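Local coordinates for putative aldehyde dehydrogenase (Burkholderia cenocepacia, PDB 4YWE), which probably oxidises aldehydes, with NAD or NADP as the electron acceptor, at residues 259-264 with 444-449; 341-346 with 386-391; 126-131 with 468-473. All blocks are in the same frame, centred on the assembly; numbering follows the deposited sequence.

Contact 1: 259-264 with 444-449; sequences GKSPQI and NNYGAG
Tyr446 reaches from its loop to strand 261-265, and its ring is met there by Gln263 and Ser261. The tight part is the pairing with Gln263, whose amide nitrogen lies over one face of the ring, the oxygen being out toward the CD1 edge. NE2 stands 3.3 Å above the ring plane, displaced toward the rim, and is nearest Tyr446 CD1 and CG. Gln263 OE1 comes within 3.2 Å of Tyr446 CD1. The two flat groups are tilted 41° apart, so the amide leans on the ring without stacking flat on it. The bend of the Gln263 chain at chi2 (-96°) lets a side chain that leaves the strand alongside the loop bring its end up to the ring. The amide has a second anchor: Trp422 NE1, on the adjoining strand 418-422, donates to Gln263 OE1. At the far end of the tyrosine the hydroxyl closes on Ser261: Ser261 CB lies near the ring plane, 3.1 Å from Tyr446 OH. Tyr446 OH hydrogen-bonds instead to the carbonyl of Ser291, while Ser261 OG has a weak hydrogen bond with Val418 N. Val277 and Ala281 of helix 271-283 also pack against the tyrosine.

The loose side begins after Tyr446. Gly447 and Gly449 are exposed, Ala448 and Gly449 are poorly ordered, and none of the three touches 259-264, although Ala448 packs on Tyr135 of the second subunit.

Strand 261-265 runs parallel between strands 293-299 and 418-422 of the eight-stranded sheet. Gly259 to Pro262 lie a few residues after Glu256, the predicted active-site residue, and complete the family's glutamate signature. Here the loop after strand 440-443 lays Tyr446 against the first residues of that strand, in what corresponds to the catalytic domain of aldehyde dehydrogenases.

Contact 2: 341-346 with 386-391; sequences WDFLSD and AQEEVF
Phe343 carries this contact, with Val390 set over one face of its ring. Val390 CG2 lies 3.8 Å from the centroid of the Phe343 ring and 14° off the normal, a CH-pi contact close to the ring centre. The second methyl takes a position nearer one side: Val390 CG1 is 4.0 Å from Phe343 CD2. With CG1 anti to the backbone N (chi1 178°), both methyls are presented to the ring. The far end of the ring meets the backbone and side chain of the residues just before the valine. Phe343 CZ is 3.6 Å from the carbonyl oxygen Glu389 O, and 4.1 Å from Glu388 OE1; both oxygens approach obliquely. The Glu388 carboxylate is turned 83° from the ring plane, and its CB adds a further apolar touch at the CE1-CZ end. No hydrogen bond spans the two segments.

One shell out, Arg384 ties the two sides together: it makes a cation-pi contact with Phe343 and a salt bridge through its NE with Glu388 OE1. Its second carboxylate contact, with Asp346, is long and weak. Asp346 is a calcium ligand seen in a crystal structure of this protein, although no ion is bound there in this chain. The backbone of 386-391 has a further hold, since Lys260 NZ bonds to Glu388 O. The Glu389 CB leaves the backbone away from the helix, and Glu389 OE2 takes a hydrogen bond from Gly259 N. Glu388 to Phe391 begin the Glu-Glu-x-Phe-Gly-Pro motif of the family, which in relatives lies by the coenzyme site.

Helix 334-349 thus covers the turn that leads from helix 384-387 into strand 394-400. Leu344 rests on Val394 of that strand, and Ala386 packs on Met398 farther along it.

Contact 3: 126-131 with 468-473; sequences DKLHGE and KGFEAL
The ring of Phe470 has Lys127 at its edge and Leu473 over one face. The carbonyl oxygen Lys127 O lies near the ring plane, 3.4 Å from Phe470 CZ, while Leu473 CD1 stands 3.9 Å above the centre of the face. The same oxygen, Lys127 O, also sits 3.4 Å over the middle of the His129 imidazole, so it meets one ring at its edge and the other over its face. Leu128 fills the corner between Phe470 and Leu473. Its CD1 comes obliquely to the ring, with Leu128 CD1 3.8 Å from Phe470 CE1, and Leu128 CD2 lies 3.8 Å from Leu473 CB. Having CG anti to the backbone N (chi1 -175°) swings the Leu128 branches toward this corner. The side-chain packing is apolar, with one carbonyl oxygen at the ring edge.

Ala124 of helix 104-124 backs both Phe470 and Leu473, and Lys127 of the fourth subunit packs on Phe470. The contact joins the connection from that helix into strand 130-133 to the turn that starts helix 472-475, ahead of strand 477-485. Gly130 and Glu131 pair antiparallel with a strand of the third subunit, continuing the sheet across the interface.

From the N terminus the chain first passes 126-131, beyond helix 104-124, and contact 3 is completed 337 residues later at 468-473. Inside that span 259-264 opens contact 1, closed by 444-449, and inside this in turn 341-346 and 386-391 form contact 2, so the three loops are concentric and none crosses another. Contacts 1 and 2 belong to one neighbourhood: Lys260 NZ is 3.7 Å from Val390 CG2, bringing the loop that leads into strand 261-265 against the turn of contact 2. Contact 3 stands apart, its centre about 39 Å from that of contact 2, and fastens the C-terminal part of the chain near the subunit interfaces.

Contact 1: 259-264 with 444-449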
loop_
_atom_site.group_PDB
_atom_site.type_symbol
_atom_site.label_atom_id
_atom_site.label_comp_id
_atom_site.label_asym_id
_atom_site.label_seq_id
_atom_site.Cartn_x
_atom_site.Cartn_y
_atom_site.Cartn_z
ATOM N N GLY A 259 -14.016 -21.905 16.870
ATOM C CA GLY A 259 -14.136 -20.755 17.741
ATOM C C GLY A 259 -15.270 -20.828 18.743
ATOM O O GLY A 259 -16.101 -21.736 18.704
ATOM N N LYS A 260 -15.288 -19.860 19.654
ATOM C CA LYS A 260 -16.370 -19.703 20.614
ATOM C C LYS A 260 -16.798 -18.241 20.594
ATOM O O LYS A 260 -16.767 -17.552 21.615
ATOM C CB LYS A 260 -15.928 -20.128 22.017
ATOM C CG LYS A 260 -17.076 -20.451 22.956
ATOM C CD LYS A 260 -17.847 -21.670 22.475
ATOM C CE LYS A 260 -19.117 -21.874 23.281
ATOM N NZ LYS A 260 -19.848 -23.101 22.861
ATOM N N SER A 261 -17.191 -17.781 19.410
ATOM C CA SER A 261 -17.440 -16.368 19.150
ATOM C C SER A 261 -18.619 -15.811 19.943
ATOM O O SER A 261 -19.716 -16.365 19.905
ATOM C CB SER A 261 -17.671 -16.153 17.655
ATOM O OG SER A 261 -16.546 -16.586 16.907
ATOM N N PRO A 262 -18.386 -14.702 20.661
ATOM C CA PRO A 262 -19.388 -14.065 21.517
ATOM C C PRO A 262 -20.168 -12.929 20.854
ATOM O O PRO A 262 -19.625 -12.175 20.044
ATOM C CB PRO A 262 -18.542 -13.519 22.666
ATOM C CG PRO A 262 -17.261 -13.125 21.995
ATOM C CD PRO A 262 -17.053 -14.101 20.850
ATOM N N GLN A 263 -21.444 -12.827 21.208
ATOM C CA GLN A 263 -22.259 -11.666 20.875
ATOM C C GLN A 263 -22.401 -10.806 22.126
ATOM O O GLN A 263 -22.917 -11.269 23.143
ATOM C CB GLN A 263 -23.636 -12.092 20.361
ATOM C CG GLN A 263 -23.609 -12.950 19.108
ATOM C CD GLN A 263 -23.795 -12.140 17.841
ATOM O OE1 GLN A 263 -23.451 -10.959 17.789
ATOM N NE2 GLN A 263 -24.353 -12.769 16.813
ATOM N N ILE A 264 -21.940 -9.562 22.057
ATOM C CA ILE A 264 -21.964 -8.676 23.218
ATOM C C ILE A 264 -23.081 -7.645 23.087
ATOM O O ILE A 264 -23.040 -6.784 22.207
ATOM C CB ILE A 264 -20.603 -7.986 23.414
ATOM C CG1 ILE A 264 -19.474 -9.018 23.392
ATOM C CG2 ILE A 264 -20.585 -7.203 24.718
ATOM C CD1 ILE A 264 -18.088 -8.409 23.355
ATOM N N ASN A 444 -22.900 -3.778 15.481
ATOM C CA ASN A 444 -24.332 -3.747 15.188
ATOM C C ASN A 444 -24.678 -4.580 13.953
ATOM O O ASN A 444 -25.581 -4.244 13.186
ATOM C CB ASN A 444 -24.813 -2.304 15.022
ATOM C CG ASN A 444 -24.765 -1.528 16.327
ATOM O OD1 ASN A 444 -24.944 -2.096 17.403
ATOM N ND2 ASN A 444 -24.520 -0.227 16.235
ATOM N N ASN A 445 -23.938 -5.670 13.782
ATOM C CA ASN A 445 -24.219 -6.678 12.770
ATOM C C ASN A 445 -23.405 -7.916 13.125
ATOM O O ASN A 445 -22.774 -7.959 14.181
ATOM C CB ASN A 445 -23.879 -6.181 11.360
ATOM C CG ASN A 445 -22.386 -6.078 11.119
ATOM O OD1 ASN A 445 -21.819 -6.843 10.338
ATOM N ND2 ASN A 445 -21.742 -5.123 11.780
ATOM N N TYR A 446 -23.421 -8.918 12.255
ATOM C CA TYR A 446 -22.632 -10.123 12.478
ATOM C C TYR A 446 -22.449 -10.887 11.175
ATOM O O TYR A 446 -23.266 -11.738 10.827
ATOM C CB TYR A 446 -23.292 -11.019 13.526
ATOM C CG TYR A 446 -22.357 -12.052 14.112
ATOM C CD1 TYR A 446 -21.605 -11.769 15.244
ATOM C CD2 TYR A 446 -22.222 -13.305 13.530
ATOM C CE1 TYR A 446 -20.747 -12.704 15.782
ATOM C CE2 TYR A 446 -21.367 -14.248 14.062
ATOM C CZ TYR A 446 -20.632 -13.941 15.188
ATOM O OH TYR A 446 -19.779 -14.874 15.722
ATOM N N GLY A 447 -21.369 -10.583 10.464
ATOM C CA GLY A 447 -21.140 -11.161 9.154
ATOM C C GLY A 447 -22.182 -10.678 8.166
ATOM O O GLY A 447 -23.229 -11.304 8.000
ATOM N N ALA A 448 -21.895 -9.556 7.514
ATOM C CA ALA A 448 -22.844 -8.934 6.596
ATOM C C ALA A 448 -23.170 -9.846 5.417
ATOM O O ALA A 448 -24.244 -9.744 4.824
ATOM C CB ALA A 448 -22.304 -7.605 6.102
ATOM N N GLY A 449 -22.242 -10.734 5.083
ATOM C CA GLY A 449 -22.460 -11.696 4.018
ATOM C C GLY A 449 -22.066 -11.192 2.644
ATOM O O GLY A 449 -22.524 -10.138 2.205
#

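Contact 2: 341-346 with 386-391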
loop_
_atom_site.group_PDB
_atom_site.type_symbol
_atom_site.label_atom_id
_atom_site.label_comp_id
_atom_site.label_asym_id
_atom_site.label_seq_id
_atom_site.Cartn_x
_atom_site.Cartn_y
_atom_site.Cartn_z
ATOM N N TRP A 341 -25.219 -33.944 21.754
ATOM C CA TRP A 341 -25.987 -34.569 22.826
ATOM C C TRP A 341 -25.207 -34.591 24.136
ATOM O O TRP A 341 -25.773 -34.382 25.208
ATOM C CB TRP A 341 -26.387 -35.997 22.441
ATOM C CG TRP A 341 -27.507 -36.073 21.453
ATOM C CD1 TRP A 341 -28.347 -35.064 21.083
ATOM C CD2 TRP A 341 -27.912 -37.226 20.705
ATOM N NE1 TRP A 341 -29.251 -35.517 20.152
ATOM C CE2 TRP A 341 -29.004 -36.841 19.903
ATOM C CE3 TRP A 341 -27.456 -38.547 20.636
ATOM C CZ2 TRP A 341 -29.649 -37.728 19.043
ATOM C CZ3 TRP A 341 -28.097 -39.426 19.781
ATOM C CH2 TRP A 341 -29.180 -39.013 18.996
ATOM N N ASP A 342 -23.906 -34.848 24.042
ATOM C CA ASP A 342 -23.057 -34.935 25.224
ATOM C C ASP A 342 -22.902 -33.574 25.897
ATOM O O ASP A 342 -22.860 -33.483 27.123
ATOM C CB ASP A 342 -21.685 -35.505 24.861
ATOM C CG ASP A 342 -21.764 -36.941 24.379
ATOM O OD1 ASP A 342 -22.820 -37.578 24.578
ATOM O OD2 ASP A 342 -20.771 -37.434 23.806
ATOM N N PHE A 343 -22.817 -32.521 25.090
ATOM C CA PHE A 343 -22.768 -31.161 25.616
ATOM C C PHE A 343 -24.049 -30.822 26.370
ATOM O O PHE A 343 -24.007 -30.331 27.498
ATOM C CB PHE A 343 -22.549 -30.148 24.490
ATOM C CG PHE A 343 -21.107 -29.899 24.166
ATOM C CD1 PHE A 343 -20.360 -29.009 24.919
ATOM C CD2 PHE A 343 -20.500 -30.542 23.101
ATOM C CE1 PHE A 343 -19.031 -28.771 24.621
ATOM C CE2 PHE A 343 -19.171 -30.308 22.797
ATOM C CZ PHE A 343 -18.438 -29.420 23.557
ATOM N N LEU A 344 -25.187 -31.092 25.736
ATOM C CA LEU A 344 -26.488 -30.761 26.308
ATOM C C LEU A 344 -26.795 -31.585 27.555
ATOM O O LEU A 344 -27.396 -31.080 28.505
ATOM C CB LEU A 344 -27.590 -30.957 25.265
ATOM C CG LEU A 344 -27.501 -30.058 24.028
ATOM C CD1 LEU A 344 -28.632 -30.355 23.056
ATOM C CD2 LEU A 344 -27.508 -28.591 24.432
ATOM N N SER A 345 -26.381 -32.849 27.553
ATOM C CA SER A 345 -26.628 -33.731 28.689
ATOM C C SER A 345 -25.765 -33.343 29.887
ATOM O O SER A 345 -26.222 -33.387 31.029
ATOM C CB SER A 345 -26.371 -35.191 28.307
ATOM O OG SER A 345 -25.010 -35.404 27.975
ATOM N N ASP A 346 -24.517 -32.969 29.622
ATOM C CA ASP A 346 -23.618 -32.515 30.679
ATOM C C ASP A 346 -24.128 -31.223 31.304
ATOM O O ASP A 346 -24.053 -31.037 32.518
ATOM C CB ASP A 346 -22.201 -32.310 30.141
ATOM C CG ASP A 346 -21.488 -33.616 29.856
ATOM O OD1 ASP A 346 -21.860 -34.643 30.461
ATOM O OD2 ASP A 346 -20.552 -33.613 29.030
ATOM N N ALA A 386 -19.364 -23.148 27.739
ATOM C CA ALA A 386 -18.989 -21.782 27.386
ATOM C C ALA A 386 -17.511 -21.665 27.022
ATOM O O ALA A 386 -17.026 -20.576 26.718
ATOM C CB ALA A 386 -19.323 -20.834 28.530
ATOM N N GLN A 387 -16.800 -22.788 27.050
ATOM C CA GLN A 387 -15.364 -22.789 26.790
ATOM C C GLN A 387 -14.997 -23.560 25.524
ATOM O O GLN A 387 -14.087 -23.168 24.794
ATOM C CB GLN A 387 -14.610 -23.372 27.990
ATOM C CG GLN A 387 -14.531 -22.437 29.188
ATOM C CD GLN A 387 -13.542 -21.305 28.977
ATOM O OE1 GLN A 387 -12.565 -21.451 28.241
ATOM N NE2 GLN A 387 -13.791 -20.171 29.619
ATOM N N GLU A 388 -15.706 -24.656 25.267
ATOM C CA GLU A 388 -15.385 -25.517 24.131
ATOM C C GLU A 388 -16.401 -25.381 23.001
ATOM O O GLU A 388 -17.577 -25.099 23.237
ATOM C CB GLU A 388 -15.294 -26.977 24.579
ATOM C CG GLU A 388 -14.224 -27.230 25.632
ATOM C CD GLU A 388 -14.096 -28.697 25.999
ATOM O OE1 GLU A 388 -14.757 -29.535 25.351
ATOM O OE2 GLU A 388 -13.333 -29.011 26.937
ATOM N N GLU A 389 -15.937 -25.588 21.772
ATOM C CA GLU A 389 -16.793 -25.482 20.597
ATOM C C GLU A 389 -17.737 -26.675 20.498
ATOM O O GLU A 389 -17.307 -27.825 20.547
ATOM C CB GLU A 389 -15.950 -25.370 19.325
ATOM C CG GLU A 389 -16.765 -25.129 18.063
ATOM C CD GLU A 389 -15.897 -24.871 16.845
ATOM O OE1 GLU A 389 -15.036 -25.722 16.533
ATOM O OE2 GLU A 389 -16.075 -23.815 16.201
ATOM N N VAL A 390 -19.027 -26.391 20.356
ATOM C CA VAL A 390 -20.039 -27.435 20.275
ATOM C C VAL A 390 -20.226 -27.887 18.830
ATOM O O VAL A 390 -20.415 -29.075 18.561
ATOM C CB VAL A 390 -21.374 -26.950 20.872
ATOM C CG1 VAL A 390 -22.447 -28.023 20.743
ATOM C CG2 VAL A 390 -21.184 -26.548 22.325
ATOM N N PHE A 391 -20.150 -26.929 17.910
ATOM C CA PHE A 391 -20.452 -27.152 16.497
ATOM C C PHE A 391 -21.869 -27.693 16.346
ATOM O O PHE A 391 -22.123 -28.626 15.583
ATOM C CB PHE A 391 -19.433 -28.093 15.851
ATOM C CG PHE A 391 -18.815 -27.540 14.600
ATOM C CD1 PHE A 391 -18.050 -26.385 14.647
ATOM C CD2 PHE A 391 -18.997 -28.168 13.381
ATOM C CE1 PHE A 391 -17.479 -25.867 13.500
ATOM C CE2 PHE A 391 -18.429 -27.653 12.228
ATOM C CZ PHE A 391 -17.669 -26.501 12.288
#

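Contact 3: 126-131 with 468-473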
loop_
_atom_site.group_PDB
_atom_site.type_symbol
_atom_site.label_atom_id
_atom_site.label_comp_id
_atom_site.label_asym_id
_atom_site.label_seq_id
_atom_site.Cartn_x
_atom_site.Cartn_y
_atom_site.Cartn_z
ATOM N N ASP A 126 -4.287 -9.190 -11.290
ATOM C CA ASP A 126 -3.282 -8.321 -11.899
ATOM C C ASP A 126 -3.100 -7.013 -11.133
ATOM O O ASP A 126 -2.574 -6.039 -11.671
ATOM C CB ASP A 126 -3.634 -8.032 -13.363
ATOM C CG ASP A 126 -4.995 -7.379 -13.529
ATOM O OD1 ASP A 126 -5.642 -7.047 -12.514
ATOM O OD2 ASP A 126 -5.416 -7.190 -14.691
ATOM N N LYS A 127 -3.535 -6.996 -9.878
ATOM C CA LYS A 127 -3.392 -5.812 -9.041
ATOM C C LYS A 127 -2.705 -6.160 -7.726
ATOM O O LYS A 127 -2.696 -5.368 -6.782
ATOM C CB LYS A 127 -4.757 -5.170 -8.794
ATOM C CG LYS A 127 -5.419 -4.720 -10.087
ATOM C CD LYS A 127 -6.863 -4.333 -9.893
ATOM C CE LYS A 127 -7.558 -4.227 -11.237
ATOM N NZ LYS A 127 -7.641 -5.546 -11.922
ATOM N N LEU A 128 -2.132 -7.357 -7.677
ATOM C CA LEU A 128 -1.301 -7.766 -6.554
ATOM C C LEU A 128 0.097 -7.192 -6.755
ATOM O O LEU A 128 0.908 -7.748 -7.497
ATOM C CB LEU A 128 -1.259 -9.292 -6.433
ATOM C CG LEU A 128 -0.516 -9.873 -5.229
ATOM C CD1 LEU A 128 -1.053 -9.278 -3.939
ATOM C CD2 LEU A 128 -0.630 -11.389 -5.213
ATOM N N HIS A 129 0.366 -6.068 -6.097
ATOM C CA HIS A 129 1.583 -5.306 -6.347
ATOM C C HIS A 129 2.701 -5.618 -5.361
ATOM O O HIS A 129 2.457 -5.841 -4.175
ATOM C CB HIS A 129 1.286 -3.806 -6.303
ATOM C CG HIS A 129 0.270 -3.359 -7.307
ATOM N ND1 HIS A 129 -0.475 -2.212 -7.150
ATOM C CD2 HIS A 129 -0.121 -3.906 -8.483
ATOM C CE1 HIS A 129 -1.285 -2.071 -8.185
ATOM N NE2 HIS A 129 -1.090 -3.084 -9.008
ATOM N N GLY A 130 3.930 -5.626 -5.865
ATOM C CA GLY A 130 5.105 -5.636 -5.016
ATOM C C GLY A 130 5.541 -4.204 -4.776
ATOM O O GLY A 130 4.756 -3.278 -4.970
ATOM N N GLU A 131 6.788 -4.009 -4.361
ATOM C CA GLU A 131 7.265 -2.664 -4.057
ATOM C C GLU A 131 8.645 -2.374 -4.636
ATOM O O GLU A 131 9.386 -3.285 -5.012
ATOM C CB GLU A 131 7.304 -2.435 -2.541
ATOM C CG GLU A 131 5.956 -2.526 -1.841
ATOM C CD GLU A 131 5.543 -3.955 -1.548
ATOM O OE1 GLU A 131 6.434 -4.793 -1.294
ATOM O OE2 GLU A 131 4.329 -4.241 -1.580
ATOM N N LYS A 468 -9.769 -14.984 2.849
ATOM C CA LYS A 468 -10.761 -14.039 2.324
ATOM C C LYS A 468 -10.130 -12.663 2.095
ATOM O O LYS A 468 -9.030 -12.381 2.575
ATOM C CB LYS A 468 -11.974 -13.895 3.252
ATOM C CG LYS A 468 -12.698 -15.182 3.598
ATOM C CD LYS A 468 -13.950 -14.869 4.403
ATOM C CE LYS A 468 -14.568 -16.117 5.009
ATOM N NZ LYS A 468 -15.804 -15.790 5.774
ATOM N N GLY A 469 -10.831 -11.811 1.355
ATOM C CA GLY A 469 -10.350 -10.470 1.076
ATOM C C GLY A 469 -9.063 -10.428 0.273
ATOM O O GLY A 469 -8.517 -11.463 -0.104
ATOM N N PHE A 470 -8.577 -9.219 0.013
ATOM C CA PHE A 470 -7.346 -9.033 -0.746
ATOM C C PHE A 470 -6.145 -9.549 0.041
ATOM O O PHE A 470 -5.187 -10.067 -0.535
ATOM C CB PHE A 470 -7.156 -7.556 -1.099
ATOM C CG PHE A 470 -6.157 -7.317 -2.196
ATOM C CD1 PHE A 470 -4.803 -7.236 -1.916
ATOM C CD2 PHE A 470 -6.575 -7.170 -3.508
ATOM C CE1 PHE A 470 -3.883 -7.017 -2.927
ATOM C CE2 PHE A 470 -5.661 -6.949 -4.522
ATOM C CZ PHE A 470 -4.313 -6.873 -4.231
ATOM N N GLU A 471 -6.217 -9.414 1.363
ATOM C CA GLU A 471 -5.135 -9.806 2.266
ATOM C C GLU A 471 -4.715 -11.269 2.098
ATOM O O GLU A 471 -3.571 -11.630 2.375
ATOM C CB GLU A 471 -5.561 -9.551 3.718
ATOM C CG GLU A 471 -4.502 -9.868 4.766
ATOM C CD GLU A 471 -3.436 -8.795 4.868
ATOM O OE1 GLU A 471 -3.564 -7.756 4.188
ATOM O OE2 GLU A 471 -2.467 -8.989 5.633
ATOM N N ALA A 472 -5.640 -12.103 1.635
ATOM C CA ALA A 472 -5.392 -13.533 1.499
ATOM C C ALA A 472 -4.293 -13.826 0.482
ATOM O O ALA A 472 -3.577 -14.822 0.600
ATOM C CB ALA A 472 -6.676 -14.254 1.110
ATOM N N LEU A 473 -4.161 -12.952 -0.511
ATOM C CA LEU A 473 -3.166 -13.117 -1.565
ATOM C C LEU A 473 -1.736 -13.094 -1.024
ATOM O O LEU A 473 -0.838 -13.700 -1.609
ATOM C CB LEU A 473 -3.334 -12.029 -2.629
ATOM C CG LEU A 473 -4.681 -11.981 -3.353
ATOM C CD1 LEU A 473 -4.723 -10.812 -4.321
ATOM C CD2 LEU A 473 -4.951 -13.290 -4.079
#